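Local coordinates for caspase-1 subunit p19/18 (Spodoptera frugiperda, PDB 1M72), which acts as a cysteine endopeptidase and probably takes part in the caspase cascade that carries out apoptosis, at residues 40-45 and 115-119; 108-114 and 147-152; 186-190 and 251-255. All coordinates share one frame; numbering follows the deposited sequence.

Contact 1 (40-45 and 115-119); sequences HEHFDI and YAKDT
The meeting of F43, D44 and I45 with Y115, K117 and D118 is a surface contact of two loops: residues 40-45 follow strand 31-39, and residues 115-119 link strands 113-115 and 120-121. One backbone bond crosses, D44 N to K117 O at 2.9 Å, and it is fairly straight (158°). F43 offers the edge of its ring to the backbone, CD2 lying 3.2 Å from A116 O, which is in the ring plane. H40 behaves differently: Y115 O sits 4.0 Å above one face of its imidazole, over the centre. ND1 of that buried ring has no partner in the model. The carboxylate of D44 lies across the aliphatic part of K117, whose chain bends at chi3 (80°) and curls round OD2. CE of K117 comes within 3.1 Å of D44 OD2, but NZ stays 4.1 Å from the same oxygen, too far for a salt bridge, so any attraction between the charges is probably modest. Beyond them I45 works through its outer branch, with CD1 3.7 Å from Y115 CD2 and CG1 3.5 Å from D118 O. D118 OD1 accepts a hydrogen bond from S80 N, at the start of helix 80-92. The F43 ring also meets that of H108, the catalytic histidine by similarity, at about 50°. A loop after a parallel strand of the central sheet thus meets a turn of the small antiparallel sheet beside the histidine, as in caspases.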
loop_
_atom_site.group_PDB
_atom_site.type_symbol
_atom_site.label_atom_id
_atom_site.label_comp_id
_atom_site.label_asym_id
_atom_site.label_seq_id
_atom_site.Cartn_x
_atom_site.Cartn_y
_atom_site.Cartn_z
ATOM N N HIS C 40 8.952 -16.725 -14.504
ATOM C CA HIS C 40 10.251 -17.381 -14.303
ATOM C C HIS C 40 10.128 -18.730 -13.695
ATOM O O HIS C 40 9.784 -18.828 -12.529
ATOM C CB HIS C 40 11.143 -16.558 -13.385
ATOM C CG HIS C 40 11.586 -15.275 -13.991
ATOM N ND1 HIS C 40 12.657 -15.196 -14.856
ATOM C CD2 HIS C 40 11.044 -14.034 -13.939
ATOM C CE1 HIS C 40 12.755 -13.962 -15.315
ATOM N NE2 HIS C 40 11.790 -13.239 -14.775
ATOM N N GLU C 41 10.441 -19.769 -14.464
ATOM C CA GLU C 41 10.331 -21.137 -13.933
ATOM C C GLU C 41 11.664 -21.802 -13.568
ATOM O O GLU C 41 11.744 -22.591 -12.630
ATOM C CB GLU C 41 9.570 -22.040 -14.928
ATOM C CG GLU C 41 9.122 -23.420 -14.344
ATOM C CD GLU C 41 8.302 -24.264 -15.339
ATOM O OE1 GLU C 41 8.423 -24.050 -16.582
ATOM O OE2 GLU C 41 7.543 -25.147 -14.874
ATOM N N HIS C 42 12.707 -21.444 -14.292
ATOM C CA HIS C 42 13.993 -22.067 -14.080
ATOM C C HIS C 42 15.063 -20.993 -13.971
ATOM O O HIS C 42 14.942 -19.928 -14.560
ATOM C CB HIS C 42 14.233 -23.019 -15.257
ATOM C CG HIS C 42 13.095 -23.968 -15.488
ATOM N ND1 HIS C 42 12.347 -23.975 -16.656
ATOM C CD2 HIS C 42 12.577 -24.954 -14.703
ATOM C CE1 HIS C 42 11.429 -24.931 -16.578
ATOM N NE2 HIS C 42 11.546 -25.541 -15.405
ATOM N N PHE C 43 16.113 -21.287 -13.217
ATOM C CA PHE C 43 17.183 -20.330 -12.976
ATOM C C PHE C 43 18.595 -20.866 -13.191
ATOM O O PHE C 43 18.864 -22.021 -12.878
ATOM C CB PHE C 43 17.069 -19.821 -11.531
ATOM C CG PHE C 43 15.708 -19.246 -11.203
ATOM C CD1 PHE C 43 14.630 -20.088 -10.911
ATOM C CD2 PHE C 43 15.481 -17.861 -11.299
ATOM C CE1 PHE C 43 13.336 -19.566 -10.734
ATOM C CE2 PHE C 43 14.204 -17.333 -11.119
ATOM C CZ PHE C 43 13.118 -18.186 -10.840
ATOM N N ASP C 44 19.490 -20.009 -13.695
ATOM C CA ASP C 44 20.890 -20.367 -13.905
ATOM C C ASP C 44 21.677 -20.052 -12.639
ATOM O O ASP C 44 22.880 -19.876 -12.692
ATOM C CB ASP C 44 21.518 -19.601 -15.082
ATOM C CG ASP C 44 20.824 -19.886 -16.415
ATOM O OD1 ASP C 44 20.221 -20.971 -16.565
ATOM O OD2 ASP C 44 20.902 -19.022 -17.315
ATOM N N ILE C 45 20.973 -19.982 -11.508
ATOM C CA ILE C 45 21.550 -19.743 -10.182
ATOM C C ILE C 45 21.397 -21.074 -9.415
ATOM O O ILE C 45 20.271 -21.516 -9.079
ATOM C CB ILE C 45 20.790 -18.630 -9.465
ATOM C CG1 ILE C 45 21.018 -17.305 -10.234
ATOM C CG2 ILE C 45 21.229 -18.565 -8.004
ATOM C CD1 ILE C 45 19.815 -16.357 -10.250
ATOM N N TYR C 115 14.513 -12.080 -8.679
ATOM C CA TYR C 115 15.493 -12.802 -9.492
ATOM C C TYR C 115 15.073 -12.947 -10.934
ATOM O O TYR C 115 13.929 -13.256 -11.239
ATOM C CB TYR C 115 15.781 -14.220 -8.945
ATOM C CG TYR C 115 16.668 -14.272 -7.719
ATOM C CD1 TYR C 115 16.105 -14.387 -6.448
ATOM C CD2 TYR C 115 18.065 -14.147 -7.823
ATOM C CE1 TYR C 115 16.894 -14.372 -5.288
ATOM C CE2 TYR C 115 18.895 -14.127 -6.654
ATOM C CZ TYR C 115 18.283 -14.239 -5.397
ATOM O OH TYR C 115 19.013 -14.213 -4.239
ATOM N N ALA C 116 16.013 -12.691 -11.824
ATOM C CA ALA C 116 15.817 -12.892 -13.254
ATOM C C ALA C 116 16.350 -14.325 -13.438
ATOM O O ALA C 116 16.558 -15.038 -12.464
ATOM C CB ALA C 116 16.664 -11.927 -14.033
ATOM N N LYS C 117 16.607 -14.745 -14.672
ATOM C CA LYS C 117 17.124 -16.088 -14.878
ATOM C C LYS C 117 18.561 -16.183 -14.389
ATOM O O LYS C 117 18.951 -17.167 -13.769
ATOM C CB LYS C 117 17.086 -16.465 -16.359
ATOM C CG LYS C 117 17.719 -17.835 -16.624
ATOM C CD LYS C 117 17.569 -18.267 -18.057
ATOM C CE LYS C 117 18.602 -17.603 -18.904
ATOM N NZ LYS C 117 18.376 -17.918 -20.336
ATOM N N ASP C 118 19.324 -15.127 -14.647
ATOM C CA ASP C 118 20.737 -15.056 -14.305
ATOM C C ASP C 118 21.143 -14.344 -13.012
ATOM O O ASP C 118 22.096 -14.747 -12.361
ATOM C CB ASP C 118 21.470 -14.404 -15.482
ATOM C CG ASP C 118 20.944 -12.992 -15.778
ATOM O OD1 ASP C 118 19.802 -12.677 -15.386
ATOM O OD2 ASP C 118 21.661 -12.198 -16.407
ATOM N N THR C 119 20.469 -13.271 -12.628
ATOM C CA THR C 119 20.895 -12.581 -11.420
ATOM C C THR C 119 19.718 -11.783 -10.872
ATOM O O THR C 119 18.636 -11.868 -11.430
ATOM C CB THR C 119 22.127 -11.661 -11.734
ATOM O OG1 THR C 119 22.567 -11.011 -10.535
ATOM C CG2 THR C 119 21.767 -10.621 -12.819
#

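Contact 2 (108-114 and 147-152); sequences HGELGML and IQACQG
L114 turns CG beside its own backbone N (chi1 -70°), and the next torsion, 176°, leaves CD2 as the branch that faces the other segment: it lies 3.5 Å from A149 CB and, a little farther on, meets I147 CG2. C150 CB is 3.4 Å from G109 O. Having no side chain, G109 lets the C150 carbonyl press close, O being 3.0 Å from G109 C. A type II turn from E110 to M113 brings L111 against the Q151 carbonyl, CB 3.2 Å from Q151 O. Direct polar bonds between the segments are replaced by water: water 2 accepts from G112 N at 2.7 Å and lies 2.8 Å from Q151 OE1, to which it may donate, and water 1 joins G109 O to G152 O, the second bond weak. The two segments bring H108 and C150, the probable catalytic pair, together. C150 SG, set beside its backbone N (chi1 -72°), is covalently linked to the bound peptide, to which the backbones of G109 and C150 hydrogen-bond, consistent with a caspase oxyanion hole; Q148 NE2 binds an acidic side chain of the peptide. Around this centre, L114 packs on Y121 of strand 120-121 and L126 of helix 125-128, while I147 touches W127 of that helix and F186 of strand 182-186.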
loop_
_atom_site.group_PDB
_atom_site.type_symbol
_atom_site.label_atom_id
_atom_site.label_comp_id
_atom_site.label_asym_id
_atom_site.label_seq_id
_atom_site.Cartn_x
_atom_site.Cartn_y
_atom_site.Cartn_z
ATOM N N HIS C 108 11.444 -15.826 -7.894
ATOM C CA HIS C 108 11.989 -15.953 -6.521
ATOM C C HIS C 108 12.404 -14.537 -6.040
ATOM O O HIS C 108 12.821 -13.696 -6.838
ATOM C CB HIS C 108 13.254 -16.817 -6.470
ATOM C CG HIS C 108 13.006 -18.292 -6.520
ATOM N ND1 HIS C 108 12.313 -18.965 -5.536
ATOM C CD2 HIS C 108 13.389 -19.227 -7.423
ATOM C CE1 HIS C 108 12.281 -20.253 -5.831
ATOM N NE2 HIS C 108 12.929 -20.439 -6.971
ATOM N N GLY C 109 12.316 -14.311 -4.735
ATOM C CA GLY C 109 12.703 -13.034 -4.170
ATOM C C GLY C 109 13.211 -13.078 -2.729
ATOM O O GLY C 109 13.125 -14.095 -2.012
ATOM N N GLU C 110 13.767 -11.940 -2.332
ATOM C CA GLU C 110 14.289 -11.674 -1.001
ATOM C C GLU C 110 13.832 -10.241 -0.722
ATOM O O GLU C 110 13.268 -9.581 -1.607
ATOM C CB GLU C 110 15.809 -11.737 -1.021
ATOM C CG GLU C 110 16.327 -13.137 -1.361
ATOM C CD GLU C 110 17.834 -13.276 -1.164
ATOM O OE1 GLU C 110 18.390 -12.594 -0.259
ATOM O OE2 GLU C 110 18.439 -14.076 -1.906
ATOM N N LEU C 111 14.058 -9.745 0.480
ATOM C CA LEU C 111 13.608 -8.388 0.758
ATOM C C LEU C 111 14.353 -7.433 -0.177
ATOM O O LEU C 111 15.584 -7.489 -0.258
ATOM C CB LEU C 111 13.853 -8.038 2.225
ATOM C CG LEU C 111 13.541 -6.611 2.680
ATOM C CD1 LEU C 111 12.101 -6.288 2.505
ATOM C CD2 LEU C 111 13.953 -6.478 4.147
ATOM N N GLY C 112 13.591 -6.623 -0.928
ATOM C CA GLY C 112 14.162 -5.662 -1.854
ATOM C C GLY C 112 14.793 -6.349 -3.042
ATOM O O GLY C 112 15.660 -5.789 -3.748
ATOM N N MET C 113 14.354 -7.560 -3.340
ATOM C CA MET C 113 15.015 -8.228 -4.447
ATOM C C MET C 113 14.139 -9.216 -5.240
ATOM O O MET C 113 13.325 -9.942 -4.658
ATOM C CB MET C 113 16.260 -8.922 -3.856
ATOM C CG MET C 113 17.164 -9.680 -4.789
ATOM S SD MET C 113 18.320 -10.824 -3.848
ATOM C CE MET C 113 18.952 -9.735 -2.530
ATOM N N LEU C 114 14.312 -9.198 -6.559
ATOM C CA LEU C 114 13.660 -10.117 -7.466
ATOM C C LEU C 114 14.756 -10.830 -8.289
ATOM O O LEU C 114 15.814 -10.250 -8.569
ATOM C CB LEU C 114 12.699 -9.368 -8.412
ATOM C CG LEU C 114 11.480 -8.837 -7.656
ATOM C CD1 LEU C 114 10.628 -8.036 -8.565
ATOM C CD2 LEU C 114 10.699 -9.993 -7.087
ATOM N N ILE C 147 3.315 -8.591 -8.077
ATOM C CA ILE C 147 4.510 -9.366 -7.837
ATOM C C ILE C 147 4.319 -10.605 -7.007
ATOM O O ILE C 147 3.930 -10.537 -5.820
ATOM C CB ILE C 147 5.584 -8.476 -7.175
ATOM C CG1 ILE C 147 5.889 -7.291 -8.100
ATOM C CG2 ILE C 147 6.860 -9.289 -6.896
ATOM C CD1 ILE C 147 6.419 -6.181 -7.387
ATOM N N GLN C 148 4.550 -11.753 -7.634
ATOM C CA GLN C 148 4.487 -13.030 -6.901
ATOM C C GLN C 148 5.963 -13.420 -6.701
ATOM O O GLN C 148 6.635 -13.778 -7.651
ATOM C CB GLN C 148 3.758 -14.094 -7.703
ATOM C CG GLN C 148 3.844 -15.546 -7.120
ATOM C CD GLN C 148 3.500 -15.610 -5.647
ATOM O OE1 GLN C 148 2.485 -15.064 -5.188
ATOM N NE2 GLN C 148 4.343 -16.280 -4.891
ATOM N N ALA C 149 6.440 -13.300 -5.465
ATOM C CA ALA C 149 7.827 -13.603 -5.078
ATOM C C ALA C 149 7.964 -13.381 -3.570
ATOM O O ALA C 149 7.167 -12.630 -2.975
ATOM C CB ALA C 149 8.821 -12.700 -5.833
ATOM N N CYS C 150 8.939 -14.031 -2.929
ATOM C CA CYS C 150 9.093 -13.826 -1.489
ATOM C C CYS C 150 9.754 -12.477 -1.275
ATOM O O CYS C 150 10.503 -12.022 -2.143
ATOM C CB CYS C 150 10.020 -14.870 -0.892
ATOM S SG CYS C 150 9.290 -16.486 -0.819
ATOM N N GLN C 151 9.481 -11.862 -0.124
ATOM C CA GLN C 151 10.080 -10.572 0.225
ATOM C C GLN C 151 10.950 -10.833 1.474
ATOM O O GLN C 151 11.250 -9.919 2.243
ATOM C CB GLN C 151 9.008 -9.533 0.560
ATOM C CG GLN C 151 8.155 -9.081 -0.588
ATOM C CD GLN C 151 7.723 -7.620 -0.408
ATOM O OE1 GLN C 151 8.551 -6.708 -0.494
ATOM N NE2 GLN C 151 6.436 -7.397 -0.147
ATOM N N GLY C 152 11.363 -12.087 1.639
ATOM C CA GLY C 152 12.150 -12.465 2.791
ATOM C C GLY C 152 11.858 -13.897 3.201
ATOM O O GLY C 152 11.194 -14.637 2.478
HETATM O O HOH W 1 13.226 -15.879 0.640
HETATM O O HOH W 2 11.018 -7.133 -1.748
HETATM O O HOH W 3 10.879 -9.322 -3.483
#

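Contact 3 (186-190 and 251-255); sequences FSTVP and QVPCI. With EDO (1,2-ethanediol), chain J.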
loop_
_atom_site.group_PDB
_atom_site.type_symbol
_atom_site.label_atom_id
_atom_site.label_comp_id
_atom_site.label_asym_id
_atom_site.label_seq_id
_atom_site.Cartn_x
_atom_site.Cartn_y
_atom_site.Cartn_z
ATOM N N PHE C 186 2.074 -6.741 -3.899
ATOM C CA PHE C 186 2.972 -7.846 -3.566
ATOM C C PHE C 186 2.141 -8.966 -2.920
ATOM O O PHE C 186 1.222 -8.719 -2.122
ATOM C CB PHE C 186 4.087 -7.401 -2.596
ATOM C CG PHE C 186 5.375 -6.933 -3.287
ATOM C CD1 PHE C 186 5.549 -5.595 -3.655
ATOM C CD2 PHE C 186 6.437 -7.824 -3.494
ATOM C CE1 PHE C 186 6.765 -5.143 -4.206
ATOM C CE2 PHE C 186 7.664 -7.386 -4.047
ATOM C CZ PHE C 186 7.828 -6.054 -4.398
ATOM N N SER C 187 2.456 -10.188 -3.311
ATOM C CA SER C 187 1.816 -11.394 -2.803
ATOM C C SER C 187 1.961 -11.504 -1.298
ATOM O O SER C 187 1.181 -12.167 -0.635
ATOM C CB SER C 187 2.477 -12.636 -3.424
ATOM O OG SER C 187 3.881 -12.710 -3.122
ATOM N N THR C 188 2.975 -10.845 -0.759
ATOM C CA THR C 188 3.244 -10.950 0.663
ATOM C C THR C 188 3.823 -9.657 1.241
ATOM O O THR C 188 4.221 -8.714 0.515
ATOM C CB THR C 188 4.225 -12.160 0.923
ATOM O OG1 THR C 188 4.198 -12.512 2.298
ATOM C CG2 THR C 188 5.691 -11.770 0.549
ATOM N N VAL C 189 3.853 -9.637 2.560
ATOM C CA VAL C 189 4.344 -8.523 3.364
ATOM C C VAL C 189 5.891 -8.447 3.328
ATOM O O VAL C 189 6.575 -9.467 3.183
ATOM C CB VAL C 189 3.816 -8.746 4.824
ATOM C CG1 VAL C 189 4.664 -8.052 5.821
ATOM C CG2 VAL C 189 2.394 -8.259 4.924
ATOM N N PRO C 190 6.469 -7.236 3.440
ATOM C CA PRO C 190 7.937 -7.223 3.408
ATOM C C PRO C 190 8.547 -8.094 4.498
ATOM O O PRO C 190 8.102 -8.089 5.656
ATOM C CB PRO C 190 8.275 -5.742 3.588
ATOM C CG PRO C 190 7.026 -5.033 2.954
ATOM C CD PRO C 190 5.909 -5.876 3.513
ATOM N N GLN C 251 -0.505 -16.406 5.192
ATOM C CA GLN C 251 0.019 -15.348 4.340
ATOM C C GLN C 251 -1.036 -14.333 4.009
ATOM O O GLN C 251 -2.219 -14.688 3.842
ATOM C CB GLN C 251 0.514 -15.960 3.030
ATOM C CG GLN C 251 1.013 -14.966 1.996
ATOM C CD GLN C 251 1.448 -15.636 0.700
ATOM O OE1 GLN C 251 1.984 -16.749 0.715
ATOM N NE2 GLN C 251 1.229 -14.957 -0.439
ATOM N N VAL C 252 -0.616 -13.069 3.962
ATOM C CA VAL C 252 -1.491 -11.986 3.540
ATOM C C VAL C 252 -0.719 -11.096 2.541
ATOM O O VAL C 252 0.463 -10.832 2.719
ATOM C CB VAL C 252 -2.057 -11.131 4.724
ATOM C CG1 VAL C 252 -0.935 -10.287 5.436
ATOM C CG2 VAL C 252 -3.152 -10.203 4.185
ATOM N N PRO C 253 -1.386 -10.651 1.456
ATOM C CA PRO C 253 -0.731 -9.790 0.447
ATOM C C PRO C 253 -0.513 -8.382 1.026
ATOM O O PRO C 253 -1.051 -8.042 2.097
ATOM C CB PRO C 253 -1.733 -9.752 -0.725
ATOM C CG PRO C 253 -2.676 -10.950 -0.457
ATOM C CD PRO C 253 -2.776 -10.978 1.064
ATOM N N CYS C 254 0.273 -7.583 0.297
ATOM C CA CYS C 254 0.616 -6.198 0.666
ATOM C C CYS C 254 0.318 -5.329 -0.583
ATOM O O CYS C 254 0.971 -5.419 -1.624
ATOM C CB CYS C 254 2.103 -6.133 1.072
ATOM S SG CYS C 254 2.564 -4.530 1.812
ATOM N N ILE C 255 -0.705 -4.496 -0.465
ATOM C CA ILE C 255 -1.177 -3.678 -1.567
ATOM C C ILE C 255 -0.740 -2.270 -1.323
ATOM O O ILE C 255 -1.178 -1.657 -0.336
ATOM C CB ILE C 255 -2.744 -3.651 -1.598
ATOM C CG1 ILE C 255 -3.307 -5.077 -1.479
ATOM C CG2 ILE C 255 -3.216 -3.036 -2.863
ATOM C CD1 ILE C 255 -2.691 -6.047 -2.514
HETATM C C1 EDO J . 2.641 -13.252 5.004
HETATM O O1 EDO J . 2.537 -12.067 4.186
HETATM C C2 EDO J . 1.865 -13.020 6.260
HETATM O O2 EDO J . 2.577 -12.087 7.030
#
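The primary amide of Q251 is the flat group that bridges the segments, and it reaches S187 from above the plane of its carbonyl. NE2 donates to S187 O at 2.8 Å while standing 53° out of the carbonyl plane, off either lone pair; seen from the amide, the oxygen is tilted 24° from its plane. The extended Q251 chain carries the group across, and OE1 receives W195 N, so both polar atoms are held and the amide's rotation is fixed. The F186 ring instead leads away from residues 251-255, to I147, P123 and Q151. S187 O takes a second, weaker partner, the CA-H of P253, with CA at 3.2 Å. Next to this bond F186 and C254 form an antiparallel hydrogen-bonded pair: F186 N reaches C254 O at 2.9 Å and C254 N reaches F186 O at 2.8 Å. Their side chains share one face of the sheet. The C254 sulphur, anti to the backbone N (chi1 -170°), is directed to the CD of P190. V189 CG2 rests 3.9 Å from V252 CG1. A molecule of 1,2-ethanediol, probably from the crystallisation liquor, binds where the segments part: its O1 accepts from V189 N at 3.2 Å and donates to V252 O at 2.8 Å, so it bridges the two segments. T188 OG1 is closer still to O1, at 2.6 Å, but its proton is not settled, since F193 O is also a partner. P253 packs on F204 of helix 203-215 and on helix 221-235. I255 continues as an antiparallel ladder with a strand of the second subunit. A central sheet of parallel strands with an antiparallel strand outermost within the chain, carried on across a dimer interface, is the signature of the caspase fold.

From the N terminus, the chain leaves strand 31-39 and enters contact 1, which closes a loop holding helices 54-67 and 80-92 and strands 70-76 and 98-106. Before that loop ends, segment 108-114 has already opened contact 2, so the two cross: the three-stranded antiparallel sheet 109-121 serves both, and Y115 OH probably bonds to E110 OE2. Contact 2 closes at 147-152, at the end of strand 143-148. Contact 3 then follows in series, after the predicted propeptide, closing a loop with helices 203-215 and 221-235. Contacts 2 and 3 meet through Q151 NE2 and T188 O; contacts 1 and 3 do not touch, their nearest atoms being about 10 Å apart.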